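Local coordinates for period circadian protein homolog 2 (Mus musculus, PDB 3GDI) that probably acts in the mammalian circadian clock as a transcriptional regulator that makes protein-protein contacts through its tandem PAS domains, at residues 202-215 and 227-241. Numbering follows the deposited sequence.
Sequences VQLHPSDRPLMLAI and FDYSPIRFRTRNGEY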
ATOM      1  N   VAL A 202      15.003   6.085  -8.658  1.00 42.64           N
ATOM      2  CA  VAL A 202      16.211   5.656  -7.973  1.00 44.41           C
ATOM      3  C   VAL A 202      16.721   4.328  -8.534  1.00 45.86           C
ATOM      4  O   VAL A 202      17.929   4.141  -8.708  1.00 48.24           O
ATOM      5  CB  VAL A 202      15.959   5.582  -6.429  1.00 45.25           C
ATOM      6  CG1 VAL A 202      16.750   4.467  -5.780  1.00 42.94           C
ATOM      7  CG2 VAL A 202      16.366   6.896  -5.806  1.00 46.20           C
ATOM      8  N   GLN A 203      15.803   3.420  -8.848  1.00 45.52           N
ATOM      9  CA  GLN A 203      16.175   2.118  -9.394  1.00 45.65           C
ATOM     10  C   GLN A 203      16.653   2.176 -10.839  1.00 45.66           C
ATOM     11  O   GLN A 203      17.232   1.221 -11.337  1.00 50.15           O
ATOM     12  CB  GLN A 203      14.993   1.157  -9.322  1.00 44.64           C
ATOM     13  CG  GLN A 203      14.472   0.925  -7.930  1.00 45.20           C
ATOM     14  CD  GLN A 203      15.542   0.428  -6.988  1.00 43.88           C
ATOM     15  OE1 GLN A 203      16.395  -0.369  -7.365  1.00 47.70           O
ATOM     16  NE2 GLN A 203      15.490   0.881  -5.748  1.00 45.61           N
ATOM     17  N   LEU A 204      16.404   3.278 -11.528  1.00 44.40           N
ATOM     18  CA  LEU A 204      16.825   3.368 -12.918  1.00 43.70           C
ATOM     19  C   LEU A 204      18.269   3.812 -13.041  1.00 44.24           C
ATOM     20  O   LEU A 204      18.787   4.512 -12.178  1.00 46.84           O
ATOM     21  CB  LEU A 204      15.917   4.338 -13.689  1.00 43.76           C
ATOM     22  CG  LEU A 204      14.701   3.783 -14.439  1.00 43.84           C
ATOM     23  CD1 LEU A 204      13.825   2.927 -13.551  1.00 41.86           C
ATOM     24  CD2 LEU A 204      13.909   4.947 -14.965  1.00 45.84           C
ATOM     25  N   HIS A 205      18.929   3.392 -14.113  1.00 43.82           N
ATOM     26  CA  HIS A 205      20.301   3.788 -14.332  1.00 45.65           C
ATOM     27  C   HIS A 205      20.282   5.305 -14.462  1.00 46.63           C
ATOM     28  O   HIS A 205      19.371   5.864 -15.066  1.00 45.10           O
ATOM     29  CB  HIS A 205      20.842   3.165 -15.623  1.00 47.56           C
ATOM     30  CG  HIS A 205      22.270   3.519 -15.909  1.00 50.33           C
ATOM     31  ND1 HIS A 205      23.284   2.586 -15.893  1.00 49.99           N
ATOM     32  CD2 HIS A 205      22.861   4.716 -16.147  1.00 50.37           C
ATOM     33  CE1 HIS A 205      24.439   3.195 -16.101  1.00 50.72           C
ATOM     34  NE2 HIS A 205      24.210   4.487 -16.257  1.00 52.66           N
ATOM     35  N   PRO A 206      21.283   5.991 -13.892  1.00 47.96           N
ATOM     36  CA  PRO A 206      21.338   7.456 -13.974  1.00 49.12           C
ATOM     37  C   PRO A 206      21.228   8.047 -15.386  1.00 50.46           C
ATOM     38  O   PRO A 206      20.840   9.197 -15.547  1.00 51.32           O
ATOM     39  CB  PRO A 206      22.665   7.802 -13.275  1.00 48.45           C
ATOM     40  CG  PRO A 206      23.444   6.511 -13.269  1.00 48.13           C
ATOM     41  CD  PRO A 206      22.374   5.473 -13.052  1.00 48.02           C
ATOM     42  N   SER A 207      21.555   7.267 -16.409  1.00 52.93           N
ATOM     43  CA  SER A 207      21.467   7.762 -17.785  1.00 53.83           C
ATOM     44  C   SER A 207      20.110   7.492 -18.440  1.00 53.87           C
ATOM     45  O   SER A 207      19.861   7.931 -19.559  1.00 53.34           O
ATOM     46  CB  SER A 207      22.570   7.143 -18.647  1.00 53.87           C
ATOM     47  OG  SER A 207      23.850   7.463 -18.131  1.00 59.60           O
ATOM     48  N   ASP A 208      19.241   6.764 -17.745  1.00 54.02           N
ATOM     49  CA  ASP A 208      17.920   6.454 -18.267  1.00 53.14           C
ATOM     50  C   ASP A 208      16.839   7.150 -17.446  1.00 54.37           C
ATOM     51  O   ASP A 208      15.652   6.890 -17.620  1.00 56.59           O
ATOM     52  CB  ASP A 208      17.703   4.944 -18.264  1.00 53.19           C
ATOM     53  CG  ASP A 208      18.627   4.223 -19.235  1.00 55.32           C
ATOM     54  OD1 ASP A 208      18.665   2.966 -19.217  1.00 53.64           O
ATOM     55  OD2 ASP A 208      19.314   4.918 -20.020  1.00 54.84           O
ATOM     56  N   ARG A 209      17.253   8.037 -16.548  1.00 53.03           N
ATOM     57  CA  ARG A 209      16.307   8.766 -15.721  1.00 52.71           C
ATOM     58  C   ARG A 209      15.624   9.889 -16.492  1.00 54.38           C
ATOM     59  O   ARG A 209      14.400  10.028 -16.448  1.00 54.98           O
ATOM     60  CB  ARG A 209      17.005   9.318 -14.488  1.00 51.14           C
ATOM     61  CG  ARG A 209      17.282   8.247 -13.494  1.00 50.29           C
ATOM     62  CD  ARG A 209      18.034   8.744 -12.300  1.00 50.30           C
ATOM     63  NE  ARG A 209      18.331   7.609 -11.439  1.00 53.55           N
ATOM     64  CZ  ARG A 209      19.229   7.619 -10.465  1.00 56.10           C
ATOM     65  NH1 ARG A 209      19.928   8.717 -10.220  1.00 58.41           N
ATOM     66  NH2 ARG A 209      19.436   6.522  -9.746  1.00 56.28           N
ATOM     67  N   PRO A 210      16.407  10.725 -17.190  1.00 55.29           N
ATOM     68  CA  PRO A 210      15.773  11.807 -17.949  1.00 54.78           C
ATOM     69  C   PRO A 210      14.760  11.237 -18.951  1.00 54.33           C
ATOM     70  O   PRO A 210      13.792  11.899 -19.320  1.00 55.34           O
ATOM     71  CB  PRO A 210      16.958  12.481 -18.634  1.00 54.42           C
ATOM     72  CG  PRO A 210      18.054  12.323 -17.611  1.00 54.39           C
ATOM     73  CD  PRO A 210      17.874  10.888 -17.158  1.00 54.52           C
ATOM     74  N   LEU A 211      14.989  10.005 -19.388  1.00 54.27           N
ATOM     75  CA  LEU A 211      14.079   9.367 -20.334  1.00 53.87           C
ATOM     76  C   LEU A 211      12.692   9.259 -19.722  1.00 51.83           C
ATOM     77  O   LEU A 211      11.691   9.341 -20.429  1.00 52.60           O
ATOM     78  CB  LEU A 211      14.567   7.963 -20.711  1.00 54.95           C
ATOM     79  CG  LEU A 211      15.737   7.786 -21.685  1.00 57.03           C
ATOM     80  CD1 LEU A 211      16.966   8.547 -21.197  1.00 57.64           C
ATOM     81  CD2 LEU A 211      16.046   6.292 -21.819  1.00 55.80           C
ATOM     82  N   MET A 212      12.640   9.068 -18.408  1.00 49.42           N
ATOM     83  CA  MET A 212      11.366   8.936 -17.719  1.00 50.23           C
ATOM     84  C   MET A 212      10.453  10.128 -17.942  1.00 49.05           C
ATOM     85  O   MET A 212       9.232   9.982 -17.975  1.00 47.98           O
ATOM     86  CB  MET A 212      11.575   8.718 -16.218  1.00 49.94           C
ATOM     87  CG  MET A 212      11.981   7.316 -15.868  1.00 52.68           C
ATOM     88  SD  MET A 212      10.870   6.078 -16.610  1.00 57.15           S
ATOM     89  CE  MET A 212       9.670   5.923 -15.350  1.00 51.95           C
ATOM     90  N   LEU A 213      11.043  11.305 -18.108  1.00 49.53           N
ATOM     91  CA  LEU A 213      10.251  12.506 -18.331  1.00 52.02           C
ATOM     92  C   LEU A 213       9.463  12.400 -19.630  1.00 53.04           C
ATOM     93  O   LEU A 213       8.283  12.752 -19.679  1.00 55.55           O
ATOM     94  CB  LEU A 213      11.151  13.736 -18.384  1.00 53.26           C
ATOM     95  CG  LEU A 213      10.396  15.046 -18.588  1.00 54.61           C
ATOM     96  CD1 LEU A 213       9.490  15.304 -17.393  1.00 55.15           C
ATOM     97  CD2 LEU A 213      11.394  16.178 -18.762  1.00 55.18           C
ATOM     98  N   ALA A 214      10.117  11.911 -20.680  1.00 51.52           N
ATOM     99  CA  ALA A 214       9.480  11.761 -21.981  1.00 50.02           C
ATOM    100  C   ALA A 214       8.501  10.604 -21.962  1.00 49.54           C
ATOM    101  O   ALA A 214       7.481  10.618 -22.644  1.00 51.38           O
ATOM    102  CB  ALA A 214      10.531  11.530 -23.058  1.00 49.45           C
ATOM    103  N   ILE A 215       8.810   9.591 -21.173  1.00 48.05           N
ATOM    104  CA  ILE A 215       7.930   8.449 -21.104  1.00 45.40           C
ATOM    105  C   ILE A 215       6.603   8.854 -20.490  1.00 45.32           C
ATOM    106  O   ILE A 215       5.550   8.473 -20.984  1.00 44.73           O
ATOM    107  CB  ILE A 215       8.580   7.315 -20.301  1.00 44.24           C
ATOM    108  CG1 ILE A 215       9.727   6.730 -21.123  1.00 45.60           C
ATOM    109  CG2 ILE A 215       7.564   6.246 -19.973  1.00 37.94           C
ATOM    110  CD1 ILE A 215      10.743   5.944 -20.305  1.00 51.38           C
ATOM    111  N   PHE A 227       2.058   1.410 -24.845  1.00 49.29           N
ATOM    112  CA  PHE A 227       3.057   1.655 -25.877  1.00 50.45           C
ATOM    113  C   PHE A 227       4.422   1.163 -25.410  1.00 51.77           C
ATOM    114  O   PHE A 227       4.724   1.176 -24.219  1.00 50.14           O
ATOM    115  CB  PHE A 227       3.112   3.146 -26.250  1.00 49.08           C
ATOM    116  CG  PHE A 227       3.797   4.018 -25.235  1.00 47.03           C
ATOM    117  CD1 PHE A 227       5.190   4.075 -25.167  1.00 43.63           C
ATOM    118  CD2 PHE A 227       3.045   4.828 -24.377  1.00 44.33           C
ATOM    119  CE1 PHE A 227       5.829   4.932 -24.262  1.00 44.59           C
ATOM    120  CE2 PHE A 227       3.672   5.689 -23.472  1.00 43.51           C
ATOM    121  CZ  PHE A 227       5.069   5.743 -23.413  1.00 43.05           C
ATOM    122  N   ASP A 228       5.244   0.730 -26.361  1.00 53.48           N
ATOM    123  CA  ASP A 228       6.564   0.210 -26.047  1.00 54.01           C
ATOM    124  C   ASP A 228       7.685   1.230 -26.020  1.00 55.70           C
ATOM    125  O   ASP A 228       7.671   2.238 -26.730  1.00 53.64           O
ATOM    126  CB  ASP A 228       6.937  -0.884 -27.037  1.00 54.02           C
ATOM    127  CG  ASP A 228       6.008  -2.071 -26.967  1.00 54.92           C
ATOM    128  OD1 ASP A 228       6.004  -2.877 -27.920  1.00 54.62           O
ATOM    129  OD2 ASP A 228       5.289  -2.204 -25.957  1.00 57.40           O
ATOM    130  N   TYR A 229       8.659   0.945 -25.170  1.00 57.61           N
ATOM    131  CA  TYR A 229       9.837   1.767 -25.045  1.00 60.89           C
ATOM    132  C   TYR A 229      10.938   0.878 -24.511  1.00 61.25           C
ATOM    133  O   TYR A 229      10.740   0.134 -23.555  1.00 63.01           O
ATOM    134  CB  TYR A 229       9.627   2.936 -24.087  1.00 65.31           C
ATOM    135  CG  TYR A 229      10.820   3.864 -24.074  1.00 69.89           C
ATOM    136  CD1 TYR A 229      10.845   5.015 -24.861  1.00 72.23           C
ATOM    137  CD2 TYR A 229      11.966   3.541 -23.343  1.00 73.48           C
ATOM    138  CE1 TYR A 229      11.990   5.820 -24.926  1.00 75.06           C
ATOM    139  CE2 TYR A 229      13.113   4.335 -23.402  1.00 75.61           C
ATOM    140  CZ  TYR A 229      13.120   5.470 -24.194  1.00 76.20           C
ATOM    141  OH  TYR A 229      14.264   6.239 -24.258  1.00 77.59           O
ATOM    142  N   SER A 230      12.098   0.960 -25.144  1.00 62.27           N
ATOM    143  CA  SER A 230      13.257   0.176 -24.753  1.00 60.72           C
ATOM    144  C   SER A 230      14.490   0.762 -25.417  1.00 57.88           C
ATOM    145  O   SER A 230      14.387   1.406 -26.462  1.00 58.87           O
ATOM    146  CB  SER A 230      13.074  -1.276 -25.187  1.00 62.46           C
ATOM    147  OG  SER A 230      12.534  -1.334 -26.490  1.00 66.17           O
ATOM    148  N   PRO A 231      15.673   0.550 -24.818  1.00 54.41           N
ATOM    149  CA  PRO A 231      15.818  -0.207 -23.577  1.00 52.07           C
ATOM    150  C   PRO A 231      15.916   0.732 -22.381  1.00 50.23           C
ATOM    151  O   PRO A 231      16.255   1.905 -22.521  1.00 50.41           O
ATOM    152  CB  PRO A 231      17.121  -0.940 -23.795  1.00 52.40           C
ATOM    153  CG  PRO A 231      17.960   0.173 -24.385  1.00 53.85           C
ATOM    154  CD  PRO A 231      16.999   0.834 -25.397  1.00 52.62           C
ATOM    155  N   ILE A 232      15.614   0.203 -21.208  1.00 45.88           N
ATOM    156  CA  ILE A 232      15.707   0.955 -19.975  1.00 43.90           C
ATOM    157  C   ILE A 232      16.484   0.017 -19.062  1.00 43.04           C
ATOM    158  O   ILE A 232      16.264  -1.191 -19.093  1.00 42.83           O
ATOM    159  CB  ILE A 232      14.294   1.234 -19.368  1.00 44.25           C
ATOM    160  CG1 ILE A 232      13.678   2.491 -19.994  1.00 44.06           C
ATOM    161  CG2 ILE A 232      14.385   1.410 -17.863  1.00 40.62           C
ATOM    162  CD1 ILE A 232      14.315   3.776 -19.522  1.00 44.62           C
ATOM    163  N   ARG A 233      17.408   0.555 -18.278  1.00 43.47           N
ATOM    164  CA  ARG A 233      18.172  -0.274 -17.363  1.00 44.32           C
ATOM    165  C   ARG A 233      17.637  -0.090 -15.954  1.00 44.96           C
ATOM    166  O   ARG A 233      17.456   1.028 -15.493  1.00 46.87           O
ATOM    167  CB  ARG A 233      19.651   0.074 -17.457  1.00 43.76           C
ATOM    168  CG  ARG A 233      20.297  -0.556 -18.680  1.00 45.15           C
ATOM    169  CD  ARG A 233      21.702  -0.077 -18.891  1.00 48.54           C
ATOM    170  NE  ARG A 233      21.735   1.367 -19.089  1.00 52.49           N
ATOM    171  CZ  ARG A 233      22.844   2.073 -19.285  1.00 55.34           C
ATOM    172  NH1 ARG A 233      24.026   1.464 -19.311  1.00 54.05           N
ATOM    173  NH2 ARG A 233      22.771   3.392 -19.453  1.00 56.17           N
ATOM    174  N   PHE A 234      17.369  -1.207 -15.287  1.00 44.91           N
ATOM    175  CA  PHE A 234      16.811  -1.223 -13.939  1.00 44.63           C
ATOM    176  C   PHE A 234      17.796  -1.915 -12.985  1.00 47.83           C
ATOM    177  O   PHE A 234      18.281  -3.015 -13.280  1.00 48.73           O
ATOM    178  CB  PHE A 234      15.500  -2.004 -13.977  1.00 42.87           C
ATOM    179  CG  PHE A 234      14.627  -1.799 -12.779  1.00 43.20           C
ATOM    180  CD1 PHE A 234      13.536  -0.924 -12.844  1.00 42.57           C
ATOM    181  CD2 PHE A 234      14.872  -2.486 -11.594  1.00 39.44           C
ATOM    182  CE1 PHE A 234      12.696  -0.738 -11.741  1.00 41.06           C
ATOM    183  CE2 PHE A 234      14.041  -2.307 -10.488  1.00 41.25           C
ATOM    184  CZ  PHE A 234      12.949  -1.431 -10.561  1.00 40.29           C
ATOM    185  N   ARG A 235      18.089  -1.287 -11.847  1.00 47.16           N
ATOM    186  CA  ARG A 235      19.022  -1.864 -10.890  1.00 49.00           C
ATOM    187  C   ARG A 235      18.429  -2.987 -10.046  1.00 50.88           C
ATOM    188  O   ARG A 235      17.304  -2.889  -9.553  1.00 53.01           O
ATOM    189  CB  ARG A 235      19.572  -0.781  -9.968  1.00 49.84           C
ATOM    190  CG  ARG A 235      20.609  -1.294  -8.972  1.00 52.44           C
ATOM    191  CD  ARG A 235      21.495  -0.161  -8.460  1.00 54.68           C
ATOM    192  NE  ARG A 235      20.703   0.973  -7.997  1.00 55.18           N
ATOM    193  CZ  ARG A 235      19.924   0.948  -6.923  1.00 56.78           C
ATOM    194  NH1 ARG A 235      19.229   2.024  -6.578  1.00 54.01           N
ATOM    195  NH2 ARG A 235      19.852  -0.152  -6.182  1.00 59.44           N
ATOM    196  N   THR A 236      19.192  -4.060  -9.873  1.00 49.97           N
ATOM    197  CA  THR A 236      18.713  -5.175  -9.077  1.00 51.54           C
ATOM    198  C   THR A 236      19.304  -5.103  -7.672  1.00 53.03           C
ATOM    199  O   THR A 236      20.087  -4.203  -7.356  1.00 51.04           O
ATOM    200  CB  THR A 236      19.080  -6.534  -9.714  1.00 50.85           C
ATOM    201  OG1 THR A 236      20.476  -6.795  -9.528  1.00 50.33           O
ATOM    202  CG2 THR A 236      18.771  -6.521 -11.206  1.00 49.56           C
ATOM    203  N   ARG A 237      18.922  -6.069  -6.842  1.00 54.79           N
ATOM    204  CA  ARG A 237      19.361  -6.146  -5.456  1.00 56.44           C
ATOM    205  C   ARG A 237      20.879  -6.225  -5.320  1.00 55.87           C
ATOM    206  O   ARG A 237      21.437  -5.676  -4.380  1.00 54.34           O
ATOM    207  CB  ARG A 237      18.711  -7.367  -4.789  1.00 60.48           C
ATOM    208  CG  ARG A 237      18.941  -7.511  -3.288  1.00 64.74           C
ATOM    209  CD  ARG A 237      18.279  -6.385  -2.520  1.00 70.31           C
ATOM    210  NE  ARG A 237      17.954  -6.746  -1.139  1.00 75.80           N
ATOM    211  CZ  ARG A 237      18.835  -7.176  -0.235  1.00 78.42           C
ATOM    212  NH1 ARG A 237      20.118  -7.312  -0.552  1.00 79.42           N
ATOM    213  NH2 ARG A 237      18.429  -7.464   0.997  1.00 77.80           N
ATOM    214  N   ASN A 238      21.543  -6.900  -6.254  1.00 55.88           N
ATOM    215  CA  ASN A 238      22.994  -7.041  -6.188  1.00 55.15           C
ATOM    216  C   ASN A 238      23.766  -5.887  -6.829  1.00 55.54           C
ATOM    217  O   ASN A 238      24.967  -5.998  -7.085  1.00 55.75           O
ATOM    218  CB  ASN A 238      23.428  -8.388  -6.797  1.00 56.26           C
ATOM    219  CG  ASN A 238      23.307  -8.435  -8.326  1.00 57.43           C
ATOM    220  OD1 ASN A 238      23.310  -9.514  -8.920  1.00 56.17           O
ATOM    221  ND2 ASN A 238      23.219  -7.273  -8.958  1.00 57.28           N
ATOM    222  N   GLY A 239      23.077  -4.778  -7.090  1.00 54.54           N
ATOM    223  CA  GLY A 239      23.742  -3.616  -7.665  1.00 53.14           C
ATOM    224  C   GLY A 239      23.965  -3.681  -9.162  1.00 52.27           C
ATOM    225  O   GLY A 239      24.436  -2.725  -9.777  1.00 51.31           O
ATOM    226  N   GLU A 240      23.611  -4.812  -9.754  1.00 51.77           N
ATOM    227  CA  GLU A 240      23.777  -5.011 -11.183  1.00 52.11           C
ATOM    228  C   GLU A 240      22.498  -4.605 -11.896  1.00 51.27           C
ATOM    229  O   GLU A 240      21.403  -4.768 -11.356  1.00 51.41           O
ATOM    230  CB  GLU A 240      24.057  -6.484 -11.459  1.00 55.15           C
ATOM    231  CG  GLU A 240      25.063  -6.743 -12.534  1.00 59.18           C
ATOM    232  CD  GLU A 240      26.222  -7.549 -12.009  1.00 62.79           C
ATOM    233  OE1 GLU A 240      27.003  -7.002 -11.200  1.00 65.49           O
ATOM    234  OE2 GLU A 240      26.348  -8.732 -12.391  1.00 63.87           O
ATOM    235  N   TYR A 241      22.646  -4.097 -13.115  1.00 50.10           N
ATOM    236  CA  TYR A 241      21.519  -3.664 -13.933  1.00 47.57           C
ATOM    237  C   TYR A 241      21.069  -4.715 -14.941  1.00 46.39           C
ATOM    238  O   TYR A 241      21.890  -5.439 -15.488  1.00 47.26           O
ATOM    239  CB  TYR A 241      21.900  -2.417 -14.717  1.00 46.92           C
ATOM    240  CG  TYR A 241      21.986  -1.170 -13.892  1.00 49.09           C
ATOM    241  CD1 TYR A 241      20.833  -0.475 -13.527  1.00 47.91           C
ATOM    242  CD2 TYR A 241      23.219  -0.690 -13.453  1.00 48.79           C
ATOM    243  CE1 TYR A 241      20.906   0.668 -12.739  1.00 48.37           C
ATOM    244  CE2 TYR A 241      23.299   0.454 -12.662  1.00 48.90           C
ATOM    245  CZ  TYR A 241      22.141   1.124 -12.311  1.00 48.78           C
ATOM    246  OH  TYR A 241      22.220   2.258 -11.538  1.00 51.25           O
TER
HETATM  247  O   HOH W   1      20.923   3.666  -9.779  1.00 49.69           O
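L204 and F234 form a single beta bridge as a non-hydrogen-bonded antiparallel pair, flanked by two main-chain hydrogen bonds: R235 N gives a nearly straight one to Q203 O (2.7 Å), and H205 N gives one to R233 O (3.1 Å). Just beyond, the carboxylate of D208 stands in for a peptide carbonyl. Its OD1 takes R233 N at 2.9 Å on the anti lone pair and also meets R233 NE in a long, weak salt bridge, so a short acidic side chain ties the turn H205–D208 to the strand. At the other end, the R235 guanidinium reaches V202 O through NH1 from above the carbonyl plane; a water joins V202 O, R235 NE and Y241 OH, and E286 forms a salt bridge with R235 NH2.

Flat groups stack beside the turn. With CG anti to the backbone N (chi1 -179°), the H205 imidazole runs alongside R233, a flat ring able to carry the guanidinium that the bent arginine chain lays on it, centres 3.6 Å apart and planes only 1° from parallel. H205 CB meanwhile sits over a face of the Y241 ring.

Apolar contacts make up the rest. The aliphatic base of Q203 suits an aromatic face: its CB rests on the F234 ring, 3.5 Å from F234 CZ, while L204 CD1 approaches the same ring obliquely. Farther along, CD1 at the end of I215's longer arm makes a CH-pi contact over a face of Y229, and L211 CD2 lies at that ring's edge; both methyls also touch I232 CD1, 3.8 Å from L211 CD2. These side chains bridge the axes of helix 209-215 and strand 227-235, which run at 129°, 9.8 Å apart at closest. Strand 227-235 is an outermost strand of the five-stranded antiparallel sheet of order 2-1-5-4-3 within this chain, and this joining of helix, connecting loop and edge strand belongs to the PAS fold.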